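Local atomic coordinates of haloacid dehalogenase-like hydrolase (Klebsiella pneumoniae subsp. pneumoniae, PDB entry 3PGV), a protein that probably acts as a magnesium-dependent phosphatase of the Cof family of HAD-like hydrolases, and carries a bound calcium ion in this crystal. Residues Y21-S26 with S226-F231; P41-T46 with A271-P276; A244-I249 with E263-G268. All coordinates share one frame; numbering follows the deposited sequence.

In the fold
All three contacts belong to the core domain of the HAD fold. Interactions 1 and 3 lie in the same sheet: 228-232 pairs with 23-27 in interaction 1 and has 246-249 as its other neighbour, which in turn carries the edge strand 265-266 of interaction 3. Interactions 1 and 2 are buried; interaction 1 is a regular parallel pairing with mostly apolar side chains. Interaction 3, at the sheet's margin, is partly buried and adds a salt bridge and a water. Interaction 2 joins helices 41-51 and 274-283 beside the sheet through proline, ring and methyl contacts; V275 packs on F231, and A274 meets G268.

Interaction 1: residues Y21-S26 with S226-F231; sequences YQVVAS and SDCIAF
Strands 23-26 and 228-231 run parallel, their axes 4.6 Å apart at closest approach, and four backbone hydrogen bonds zip V23 and A25 of the first strand to D227, just ahead of the second strand, and to I229 and F231 within it. The shortest joins A25 N to I229 O at 2.7 Å and is almost straight at 174°; the last, F231 N to A25 O, is the most bent, at 134°. Between these bonds the CA of A230 comes within 3.1 Å of A25 O in a CA-H...O contact. On one face of the sheet V24, I229 and F231 gather. V24 and I229 run alongside each other in the same direction, and their CG2 methyls meet at 3.7 Å. V24 puts its other methyl, CG1, anti to the backbone N (chi1 172°), and this branch reaches the edge of the F231 ring at CE1. The opposite face carries V23, C228 and the two alanines: C228 SG rests 3.7 Å from V23 CB, and the methyls of A25 and A230 face each other at 4.1 Å. Ahead of the strand, Y21 lays its ring across I229, whose CB sits over one ring face, 4.3 Å from the centroid, in a CH-pi contact. S226 O lies at the edge of the same ring, 3.5 Å from CE1. Outside the pair, Y278, L282 and Y283 of helix 274-283 cover I229, while strand 56-60 bonds to the far side of 23-27. The backbone polar groups are thus paired within the sheet, leaving the side chains to make a largely apolar interior; the first strand ends in D27 and the second leads on to D233, both ligands of the calcium ion, so parallel pairing brings them to the same end of the sheet.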
ATOM      1  N   TYR A  21      10.179   1.481  20.099  1.00 60.31           N
ATOM      2  CA  TYR A  21      10.285   1.241  18.655  1.00 56.92           C
ATOM      3  C   TYR A  21      10.854   2.459  17.949  1.00 59.28           C
ATOM      4  O   TYR A  21      10.281   3.542  18.028  1.00 60.49           O
ATOM      5  CB  TYR A  21       8.917   0.843  18.054  1.00 55.26           C
ATOM      6  CG  TYR A  21       8.341  -0.424  18.651  1.00 56.69           C
ATOM      7  CD1 TYR A  21       8.782  -1.678  18.233  1.00 57.91           C
ATOM      8  CD2 TYR A  21       7.338  -0.373  19.612  1.00 58.34           C
ATOM      9  CE1 TYR A  21       8.269  -2.851  18.793  1.00 58.95           C
ATOM     10  CE2 TYR A  21       6.809  -1.538  20.174  1.00 59.91           C
ATOM     11  CZ  TYR A  21       7.286  -2.776  19.768  1.00 67.70           C
ATOM     12  OH  TYR A  21       6.759  -3.931  20.308  1.00 68.90           O
ATOM     13  N   GLN A  22      12.018   2.303  17.324  1.00 53.91           N
ATOM     14  CA  GLN A  22      12.702   3.404  16.643  1.00 52.82           C
ATOM     15  C   GLN A  22      12.098   3.702  15.287  1.00 53.25           C
ATOM     16  O   GLN A  22      12.337   4.780  14.734  1.00 51.53           O
ATOM     17  CB  GLN A  22      14.212   3.122  16.512  1.00 54.51           C
ATOM     18  CG  GLN A  22      14.988   3.364  17.796  1.00 69.12           C
ATOM     19  CD  GLN A  22      14.872   4.795  18.261  1.00 85.49           C
ATOM     20  OE1 GLN A  22      15.175   5.746  17.526  1.00 79.06           O
ATOM     21  NE2 GLN A  22      14.416   4.978  19.489  1.00 79.81           N
ATOM     22  N   VAL A  23      11.357   2.736  14.718  1.00 48.53           N
ATOM     23  CA  VAL A  23      10.721   2.910  13.411  1.00 46.30           C
ATOM     24  C   VAL A  23       9.206   2.782  13.535  1.00 47.70           C
ATOM     25  O   VAL A  23       8.710   1.769  14.041  1.00 47.38           O
ATOM     26  CB  VAL A  23      11.291   1.910  12.355  1.00 49.40           C
ATOM     27  CG1 VAL A  23      10.627   2.112  10.989  1.00 46.86           C
ATOM     28  CG2 VAL A  23      12.814   2.030  12.244  1.00 50.11           C
ATOM     29  N   VAL A  24       8.470   3.809  13.079  1.00 42.02           N
ATOM     30  CA  VAL A  24       7.021   3.765  13.024  1.00 39.98           C
ATOM     31  C   VAL A  24       6.600   3.624  11.563  1.00 44.37           C
ATOM     32  O   VAL A  24       6.954   4.472  10.737  1.00 45.60           O
ATOM     33  CB  VAL A  24       6.356   5.010  13.693  1.00 43.82           C
ATOM     34  CG1 VAL A  24       4.845   5.027  13.447  1.00 42.72           C
ATOM     35  CG2 VAL A  24       6.655   5.058  15.182  1.00 44.99           C
ATOM     36  N   ALA A  25       5.891   2.526  11.229  1.00 37.97           N
ATOM     37  CA  ALA A  25       5.397   2.303   9.871  1.00 34.72           C
ATOM     38  C   ALA A  25       3.898   2.449   9.845  1.00 38.02           C
ATOM     39  O   ALA A  25       3.211   1.924  10.723  1.00 37.80           O
ATOM     40  CB  ALA A  25       5.794   0.927   9.380  1.00 33.81           C
ATOM     41  N   SER A  26       3.375   3.195   8.886  1.00 32.81           N
ATOM     42  CA  SER A  26       1.947   3.368   8.830  1.00 32.12           C
ATOM     43  C   SER A  26       1.420   3.380   7.431  1.00 35.90           C
ATOM     44  O   SER A  26       1.944   4.093   6.569  1.00 35.83           O
ATOM     45  CB  SER A  26       1.525   4.641   9.564  1.00 35.24           C
ATOM     46  OG  SER A  26       0.109   4.733   9.672  1.00 39.95           O
ATOM     47  N   SER A 226      11.990  -5.958  14.300  1.00 47.94           N
ATOM     48  CA  SER A 226      11.736  -5.896  15.749  1.00 50.16           C
ATOM     49  C   SER A 226      11.678  -4.451  16.249  1.00 53.80           C
ATOM     50  O   SER A 226      11.089  -4.183  17.303  1.00 53.27           O
ATOM     51  CB  SER A 226      12.824  -6.656  16.511  1.00 57.66           C
ATOM     52  OG  SER A 226      12.961  -7.984  16.035  1.00 68.69           O
ATOM     53  N   ASP A 227      12.322  -3.524  15.512  1.00 50.16           N
ATOM     54  CA  ASP A 227      12.366  -2.104  15.873  1.00 50.28           C
ATOM     55  C   ASP A 227      11.175  -1.361  15.312  1.00 52.40           C
ATOM     56  O   ASP A 227      11.075  -0.134  15.471  1.00 51.60           O
ATOM     57  CB  ASP A 227      13.672  -1.471  15.368  1.00 52.30           C
ATOM     58  CG  ASP A 227      14.909  -2.094  15.969  1.00 62.48           C
ATOM     59  OD1 ASP A 227      14.991  -2.169  17.215  1.00 65.57           O
ATOM     60  OD2 ASP A 227      15.807  -2.486  15.198  1.00 65.71           O
ATOM     61  N   CYS A 228      10.256  -2.094  14.657  1.00 48.00           N
ATOM     62  CA  CYS A 228       9.118  -1.483  13.989  1.00 46.70           C
ATOM     63  C   CYS A 228       7.815  -1.681  14.689  1.00 48.11           C
ATOM     64  O   CYS A 228       7.486  -2.794  15.101  1.00 47.52           O
ATOM     65  CB  CYS A 228       9.036  -1.939  12.536  1.00 45.73           C
ATOM     66  SG  CYS A 228      10.525  -1.603  11.571  1.00 49.75           S
ATOM     67  N   ILE A 229       7.013  -0.620  14.728  1.00 43.58           N
ATOM     68  CA  ILE A 229       5.599  -0.679  15.068  1.00 41.06           C
ATOM     69  C   ILE A 229       4.821  -0.273  13.814  1.00 42.62           C
ATOM     70  O   ILE A 229       5.178   0.723  13.172  1.00 41.88           O
ATOM     71  CB  ILE A 229       5.234   0.190  16.314  1.00 44.50           C
ATOM     72  CG1 ILE A 229       3.709   0.087  16.632  1.00 43.08           C
ATOM     73  CG2 ILE A 229       5.688   1.662  16.135  1.00 44.89           C
ATOM     74  CD1 ILE A 229       3.263   0.715  17.957  1.00 47.51           C
ATOM     75  N   ALA A 230       3.839  -1.101  13.392  1.00 37.54           N
ATOM     76  CA  ALA A 230       3.100  -0.834  12.161  1.00 34.92           C
ATOM     77  C   ALA A 230       1.596  -0.670  12.371  1.00 39.15           C
ATOM     78  O   ALA A 230       1.019  -1.278  13.280  1.00 40.98           O
ATOM     79  CB  ALA A 230       3.369  -1.919  11.144  1.00 34.61           C
ATOM     80  N   PHE A 231       0.949   0.120  11.488  1.00 32.73           N
ATOM     81  CA  PHE A 231      -0.495   0.382  11.533  1.00 31.08           C
ATOM     82  C   PHE A 231      -1.091   0.176  10.134  1.00 36.30           C
ATOM     83  O   PHE A 231      -0.504   0.624   9.143  1.00 35.53           O
ATOM     84  CB  PHE A 231      -0.760   1.817  12.025  1.00 32.19           C
ATOM     85  CG  PHE A 231      -0.198   2.128  13.395  1.00 34.47           C
ATOM     86  CD1 PHE A 231       1.123   2.548  13.548  1.00 36.25           C
ATOM     87  CD2 PHE A 231      -1.008   2.076  14.524  1.00 37.69           C
ATOM     88  CE1 PHE A 231       1.644   2.841  14.820  1.00 38.54           C
ATOM     89  CE2 PHE A 231      -0.487   2.370  15.797  1.00 41.48           C
ATOM     90  CZ  PHE A 231       0.835   2.756  15.933  1.00 39.06           C
TER

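Interaction 2: residues P41-T46 with A271-P276; sequences PYAKET and ADDAVP
Y42 lies alongside D273 and presses one side of its ring against P276. Its CB is 3.6 Å from D273 OD2, its CG is 4.0 Å from that oxygen, and its CD1 is 3.7 Å from it. With CG anti to the backbone N (chi1 -180°), the ring swings out from helix 41-51 so that its CD1-CE1 side runs along the proline: CD1 and then CE1 meet P276 CB, CE1 at 3.7 Å, and P276 CG lies in the ring plane at the edge. The ring and the D273 carboxylate are turned 35° from each other. R277 and R280 also make cation-pi contacts with this tyrosine, and OD2 of D273 has its hydrogen-bonding partner in the hydroxyl of T40.

P276 is wedged among three residues of the other helix. Its CG touches the methyl of A43 at 3.9 Å, while its CB comes within 3.4 Å of T46 OG1. The threonine crosses the proline at about a right angle, and its methyl CG2 sits 3.4 Å from P276 O. Its hydroxyl is turned back to its own helix, giving a 2.7 Å hydrogen bond from OG1 to Y42 O. That carbonyl also accepts from T46 N, the two donors arriving from opposite faces of its plane. Carbon contacts to the proline make up much of the meeting, while its polar atoms are bonded: D273 to T40, T46 OG1 and Y42 O to R280.

The contact sets the first turn of helix 41-51 against the start of helix 274-283. Helix 28-32 flanks it, with L32 against P276 and T31 against V275, and V275 also packs on F231 of the central sheet.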
ATOM      1  N   PRO A  41      -3.906  18.425  11.353  1.00 43.86           N
ATOM      2  CA  PRO A  41      -2.828  19.153  12.046  1.00 45.60           C
ATOM      3  C   PRO A  41      -2.324  18.406  13.295  1.00 50.38           C
ATOM      4  O   PRO A  41      -1.123  18.464  13.610  1.00 50.39           O
ATOM      5  CB  PRO A  41      -3.488  20.489  12.409  1.00 48.68           C
ATOM      6  CG  PRO A  41      -4.592  20.643  11.419  1.00 52.00           C
ATOM      7  CD  PRO A  41      -5.115  19.261  11.206  1.00 45.52           C
ATOM      8  N   TYR A  42      -3.233  17.654  13.977  1.00 46.73           N
ATOM      9  CA  TYR A  42      -2.877  16.843  15.146  1.00 47.17           C
ATOM     10  C   TYR A  42      -1.902  15.750  14.752  1.00 49.82           C
ATOM     11  O   TYR A  42      -0.936  15.495  15.476  1.00 51.03           O
ATOM     12  CB  TYR A  42      -4.143  16.224  15.792  1.00 47.35           C
ATOM     13  CG  TYR A  42      -3.846  15.373  17.014  1.00 48.00           C
ATOM     14  CD1 TYR A  42      -3.553  14.021  16.891  1.00 47.98           C
ATOM     15  CD2 TYR A  42      -3.842  15.928  18.289  1.00 50.56           C
ATOM     16  CE1 TYR A  42      -3.240  13.244  18.004  1.00 48.18           C
ATOM     17  CE2 TYR A  42      -3.547  15.159  19.412  1.00 51.65           C
ATOM     18  CZ  TYR A  42      -3.259  13.814  19.266  1.00 54.42           C
ATOM     19  OH  TYR A  42      -2.990  13.053  20.372  1.00 55.47           O
ATOM     20  N   ALA A  43      -2.152  15.096  13.600  1.00 43.70           N
ATOM     21  CA  ALA A  43      -1.284  14.038  13.122  1.00 41.86           C
ATOM     22  C   ALA A  43       0.048  14.615  12.663  1.00 46.67           C
ATOM     23  O   ALA A  43       1.090  14.106  13.065  1.00 46.72           O
ATOM     24  CB  ALA A  43      -1.961  13.263  11.991  1.00 40.51           C
ATOM     25  N   LYS A  44       0.026  15.769  11.921  1.00 44.37           N
ATOM     26  CA  LYS A  44       1.275  16.456  11.496  1.00 45.41           C
ATOM     27  C   LYS A  44       2.133  16.796  12.694  1.00 52.03           C
ATOM     28  O   LYS A  44       3.336  16.585  12.658  1.00 55.28           O
ATOM     29  CB  LYS A  44       0.968  17.740  10.700  1.00 48.56           C
ATOM     30  CG  LYS A  44       0.399  17.491   9.319  1.00 66.15           C
ATOM     31  CD  LYS A  44      -0.155  18.770   8.719  1.00 74.75           C
ATOM     32  CE  LYS A  44      -0.905  18.523   7.438  1.00 80.51           C
ATOM     33  NZ  LYS A  44      -1.792  19.666   7.100  1.00 91.27           N
ATOM     34  N   GLU A  45       1.512  17.306  13.770  1.00 49.47           N
ATOM     35  CA  GLU A  45       2.219  17.685  14.988  1.00 51.19           C
ATOM     36  C   GLU A  45       2.812  16.465  15.695  1.00 55.12           C
ATOM     37  O   GLU A  45       3.929  16.544  16.213  1.00 58.08           O
ATOM     38  CB  GLU A  45       1.295  18.494  15.928  1.00 54.03           C
ATOM     39  CG  GLU A  45       1.989  19.064  17.171  1.00 71.25           C
ATOM     40  CD  GLU A  45       3.141  20.036  16.924  1.00103.60           C
ATOM     41  OE1 GLU A  45       3.324  20.474  15.764  1.00100.51           O
ATOM     42  OE2 GLU A  45       3.843  20.379  17.904  1.00102.72           O
ATOM     43  N   THR A  46       2.108  15.311  15.638  1.00 47.96           N
ATOM     44  CA  THR A  46       2.603  14.058  16.227  1.00 46.55           C
ATOM     45  C   THR A  46       3.880  13.594  15.522  1.00 48.50           C
ATOM     46  O   THR A  46       4.832  13.186  16.188  1.00 47.66           O
ATOM     47  CB  THR A  46       1.508  12.981  16.206  1.00 48.08           C
ATOM     48  OG1 THR A  46       0.325  13.514  16.806  1.00 47.37           O
ATOM     49  CG2 THR A  46       1.932  11.697  16.925  1.00 42.96           C
ATOM     50  N   ALA A 271     -11.204   7.816  12.231  1.00 35.22           N
ATOM     51  CA  ALA A 271     -12.145   8.900  12.497  1.00 34.67           C
ATOM     52  C   ALA A 271     -11.806   9.607  13.816  1.00 41.13           C
ATOM     53  O   ALA A 271     -12.148  10.797  13.995  1.00 42.39           O
ATOM     54  CB  ALA A 271     -13.571   8.357  12.545  1.00 34.76           C
ATOM     55  N   ASP A 272     -11.141   8.882  14.746  1.00 36.30           N
ATOM     56  CA  ASP A 272     -10.724   9.441  16.031  1.00 37.84           C
ATOM     57  C   ASP A 272      -9.281   9.950  15.983  1.00 43.73           C
ATOM     58  O   ASP A 272      -8.767  10.408  17.006  1.00 43.53           O
ATOM     59  CB  ASP A 272     -10.852   8.378  17.151  1.00 39.65           C
ATOM     60  CG  ASP A 272     -12.261   8.160  17.654  1.00 44.45           C
ATOM     61  OD1 ASP A 272     -13.047   9.137  17.664  1.00 42.53           O
ATOM     62  OD2 ASP A 272     -12.544   7.053  18.150  1.00 50.43           O
ATOM     63  N   ASP A 273      -8.592   9.804  14.804  1.00 40.78           N
ATOM     64  CA  ASP A 273      -7.149  10.081  14.694  1.00 40.62           C
ATOM     65  C   ASP A 273      -6.425   9.113  15.639  1.00 44.25           C
ATOM     66  O   ASP A 273      -5.555   9.523  16.413  1.00 45.03           O
ATOM     67  CB  ASP A 273      -6.835  11.559  15.074  1.00 43.97           C
ATOM     68  CG  ASP A 273      -6.291  12.420  13.939  1.00 54.87           C
ATOM     69  OD1 ASP A 273      -6.031  11.870  12.845  1.00 54.18           O
ATOM     70  OD2 ASP A 273      -6.068  13.626  14.168  1.00 62.97           O
ATOM     71  N   ALA A 274      -6.864   7.838  15.639  1.00 40.10           N
ATOM     72  CA  ALA A 274      -6.381   6.808  16.560  1.00 40.28           C
ATOM     73  C   ALA A 274      -4.881   6.558  16.488  1.00 45.18           C
ATOM     74  O   ALA A 274      -4.257   6.317  17.525  1.00 46.75           O
ATOM     75  CB  ALA A 274      -7.138   5.515  16.345  1.00 39.61           C
ATOM     76  N   VAL A 275      -4.295   6.591  15.280  1.00 40.74           N
ATOM     77  CA  VAL A 275      -2.841   6.331  15.125  1.00 39.69           C
ATOM     78  C   VAL A 275      -1.986   7.382  15.868  1.00 45.94           C
ATOM     79  O   VAL A 275      -1.257   7.006  16.793  1.00 48.21           O
ATOM     80  CB  VAL A 275      -2.401   6.135  13.644  1.00 40.04           C
ATOM     81  CG1 VAL A 275      -0.879   5.963  13.537  1.00 39.50           C
ATOM     82  CG2 VAL A 275      -3.127   4.948  13.011  1.00 38.08           C
ATOM     83  N   PRO A 276      -2.108   8.715  15.555  1.00 41.15           N
ATOM     84  CA  PRO A 276      -1.267   9.701  16.259  1.00 42.76           C
ATOM     85  C   PRO A 276      -1.532   9.762  17.768  1.00 49.31           C
ATOM     86  O   PRO A 276      -0.599  10.003  18.541  1.00 51.18           O
ATOM     87  CB  PRO A 276      -1.595  11.021  15.554  1.00 44.54           C
ATOM     88  CG  PRO A 276      -2.877  10.788  14.864  1.00 46.11           C
ATOM     89  CD  PRO A 276      -2.902   9.355  14.490  1.00 40.26           C
TER

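Interaction 3: residues A244-I249 with E263-G268; sequences AGKGCI and ELEVIG
Strand 246-249, helix 255-260 and strand 265-266 form a beta-alpha-beta unit at the margin of the sheet, and I249 with V266 is the pair where its two strands meet most closely. I249 uses both backbone atoms: its N gives a hydrogen bond to E265 O at 2.8 Å, nearly straight at 173°, and its O accepts one from I267 N at 2.7 Å. V266 CA adds a CA-H...O contact to that same oxygen. Among the side chains, I249 crosses L264 at about a right angle, and its terminal CD1 touches L264 CB at 3.8 Å. With CG1 beside its backbone N, the isoleucine extends this branch back toward L264, while CB faces V266 CG2. L241 of helix 238-243 covers both I249 and L264.

In the Rossmann-like core of the HAD fold this unit ends the row of parallel strands, and 265-266 is short, its regular bonding confined to the I249 end. Where the strands diverge, a water takes over the bridging: it donates to G247 O at 2.6 Å and accepts from E265 N and from K246 NZ. The lysine side chain is bent at chi2 (69°), which carries NZ across to the glutamate.

There NZ makes a salt bridge to E265 OE1 at 3.0 Å, approaching on the anti side and 25° out of the carboxylate plane. OE1 is also hydrogen-bonded to the hydroxyl of Y278 in helix 274-283, so this oxygen has two polar partners. The side chain of Y278 also packs against K246, C248 and I267. C248 CB lies 4.0 Å from I267 CG2, and F231 of the neighbouring strand touches both residues.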
ATOM      1  N   ALA A 244       6.155  -6.908  11.508  1.00 36.88           N
ATOM      2  CA  ALA A 244       6.653  -5.854  12.394  1.00 37.75           C
ATOM      3  C   ALA A 244       6.750  -6.362  13.820  1.00 46.10           C
ATOM      4  O   ALA A 244       6.023  -7.285  14.194  1.00 48.02           O
ATOM      5  CB  ALA A 244       5.727  -4.653  12.336  1.00 37.42           C
ATOM      6  N   GLY A 245       7.648  -5.764  14.614  1.00 45.29           N
ATOM      7  CA  GLY A 245       7.787  -6.098  16.033  1.00 47.30           C
ATOM      8  C   GLY A 245       6.464  -5.948  16.767  1.00 52.57           C
ATOM      9  O   GLY A 245       6.094  -6.805  17.573  1.00 54.45           O
ATOM     10  N   LYS A 246       5.693  -4.897  16.402  1.00 46.00           N
ATOM     11  CA  LYS A 246       4.359  -4.621  16.931  1.00 45.80           C
ATOM     12  C   LYS A 246       3.425  -4.178  15.779  1.00 48.91           C
ATOM     13  O   LYS A 246       3.749  -3.244  15.039  1.00 48.36           O
ATOM     14  CB  LYS A 246       4.430  -3.529  18.019  1.00 48.15           C
ATOM     15  CG  LYS A 246       3.072  -3.003  18.491  1.00 44.19           C
ATOM     16  CD  LYS A 246       2.268  -4.033  19.276  1.00 48.24           C
ATOM     17  CE  LYS A 246       0.938  -3.466  19.698  1.00 51.27           C
ATOM     18  NZ  LYS A 246       0.107  -4.469  20.397  1.00 55.17           N
ATOM     19  N   GLY A 247       2.308  -4.879  15.622  1.00 44.41           N
ATOM     20  CA  GLY A 247       1.310  -4.559  14.606  1.00 42.57           C
ATOM     21  C   GLY A 247      -0.028  -4.157  15.203  1.00 44.72           C
ATOM     22  O   GLY A 247      -0.551  -4.852  16.075  1.00 44.04           O
ATOM     23  N   CYS A 248      -0.597  -3.022  14.730  1.00 41.09           N
ATOM     24  CA  CYS A 248      -1.912  -2.536  15.183  1.00 39.82           C
ATOM     25  C   CYS A 248      -2.899  -2.521  14.038  1.00 40.53           C
ATOM     26  O   CYS A 248      -2.619  -1.932  12.989  1.00 39.12           O
ATOM     27  CB  CYS A 248      -1.793  -1.159  15.823  1.00 40.74           C
ATOM     28  SG  CYS A 248      -0.849  -1.133  17.353  1.00 47.17           S
ATOM     29  N   ILE A 249      -4.081  -3.111  14.252  1.00 36.01           N
ATOM     30  CA  ILE A 249      -5.171  -3.114  13.269  1.00 33.63           C
ATOM     31  C   ILE A 249      -6.182  -2.006  13.617  1.00 37.65           C
ATOM     32  O   ILE A 249      -6.575  -1.873  14.778  1.00 39.44           O
ATOM     33  CB  ILE A 249      -5.854  -4.527  13.209  1.00 36.41           C
ATOM     34  CG1 ILE A 249      -4.855  -5.614  12.739  1.00 35.37           C
ATOM     35  CG2 ILE A 249      -7.124  -4.507  12.326  1.00 34.83           C
ATOM     36  CD1 ILE A 249      -5.431  -7.068  12.772  1.00 40.09           C
ATOM     37  N   GLU A 263      -4.440 -12.308  16.744  1.00 43.93           N
ATOM     38  CA  GLU A 263      -3.407 -12.065  17.762  1.00 45.15           C
ATOM     39  C   GLU A 263      -2.971 -10.585  17.821  1.00 49.25           C
ATOM     40  O   GLU A 263      -2.273 -10.186  18.755  1.00 51.02           O
ATOM     41  CB  GLU A 263      -2.180 -12.980  17.531  1.00 46.47           C
ATOM     42  CG  GLU A 263      -1.315 -12.595  16.331  1.00 52.57           C
ATOM     43  CD  GLU A 263      -1.861 -12.944  14.955  1.00 63.01           C
ATOM     44  OE1 GLU A 263      -2.871 -13.683  14.879  1.00 53.78           O
ATOM     45  OE2 GLU A 263      -1.229 -12.538  13.951  1.00 51.10           O
ATOM     46  N   LEU A 264      -3.332  -9.796  16.802  1.00 43.47           N
ATOM     47  CA  LEU A 264      -2.925  -8.399  16.740  1.00 41.87           C
ATOM     48  C   LEU A 264      -3.899  -7.484  17.452  1.00 44.75           C
ATOM     49  O   LEU A 264      -5.116  -7.690  17.391  1.00 43.69           O
ATOM     50  CB  LEU A 264      -2.725  -7.946  15.280  1.00 39.41           C
ATOM     51  CG  LEU A 264      -1.618  -8.672  14.497  1.00 43.28           C
ATOM     52  CD1 LEU A 264      -1.527  -8.154  13.098  1.00 41.02           C
ATOM     53  CD2 LEU A 264      -0.252  -8.536  15.194  1.00 46.34           C
ATOM     54  N   GLU A 265      -3.370  -6.450  18.101  1.00 41.03           N
ATOM     55  CA  GLU A 265      -4.179  -5.461  18.787  1.00 41.01           C
ATOM     56  C   GLU A 265      -5.009  -4.663  17.793  1.00 45.52           C
ATOM     57  O   GLU A 265      -4.486  -4.206  16.765  1.00 44.80           O
ATOM     58  CB  GLU A 265      -3.279  -4.514  19.603  1.00 43.19           C
ATOM     59  CG  GLU A 265      -4.048  -3.497  20.437  1.00 46.12           C
ATOM     60  CD  GLU A 265      -3.194  -2.446  21.118  1.00 57.70           C
ATOM     61  OE1 GLU A 265      -1.968  -2.408  20.860  1.00 61.30           O
ATOM     62  OE2 GLU A 265      -3.758  -1.636  21.884  1.00 53.20           O
ATOM     63  N   VAL A 266      -6.300  -4.498  18.091  1.00 43.05           N
ATOM     64  CA  VAL A 266      -7.178  -3.647  17.303  1.00 40.97           C
ATOM     65  C   VAL A 266      -7.320  -2.308  18.031  1.00 44.39           C
ATOM     66  O   VAL A 266      -7.751  -2.280  19.187  1.00 44.56           O
ATOM     67  CB  VAL A 266      -8.566  -4.308  17.020  1.00 43.18           C
ATOM     68  CG1 VAL A 266      -9.474  -3.359  16.237  1.00 41.36           C
ATOM     69  CG2 VAL A 266      -8.401  -5.627  16.274  1.00 42.25           C
ATOM     70  N   ILE A 267      -6.858  -1.219  17.401  1.00 38.92           N
ATOM     71  CA  ILE A 267      -6.961   0.108  17.996  1.00 38.44           C
ATOM     72  C   ILE A 267      -8.201   0.829  17.471  1.00 44.13           C
ATOM     73  O   ILE A 267      -9.030   0.208  16.794  1.00 43.17           O
ATOM     74  CB  ILE A 267      -5.645   0.935  17.829  1.00 39.99           C
ATOM     75  CG1 ILE A 267      -5.379   1.298  16.342  1.00 38.42           C
ATOM     76  CG2 ILE A 267      -4.466   0.201  18.454  1.00 39.11           C
ATOM     77  CD1 ILE A 267      -4.346   2.437  16.141  1.00 43.51           C
ATOM     78  N   GLY A 268      -8.341   2.117  17.814  1.00 42.04           N
ATOM     79  CA  GLY A 268      -9.498   2.920  17.417  1.00 41.70           C
ATOM     80  C   GLY A 268      -9.603   3.176  15.918  1.00 43.45           C
ATOM     81  O   GLY A 268      -8.798   2.666  15.129  1.00 43.08           O
TER
HETATM   82  O   HOH W   1      -0.620  -6.296  18.244  1.00 34.44           O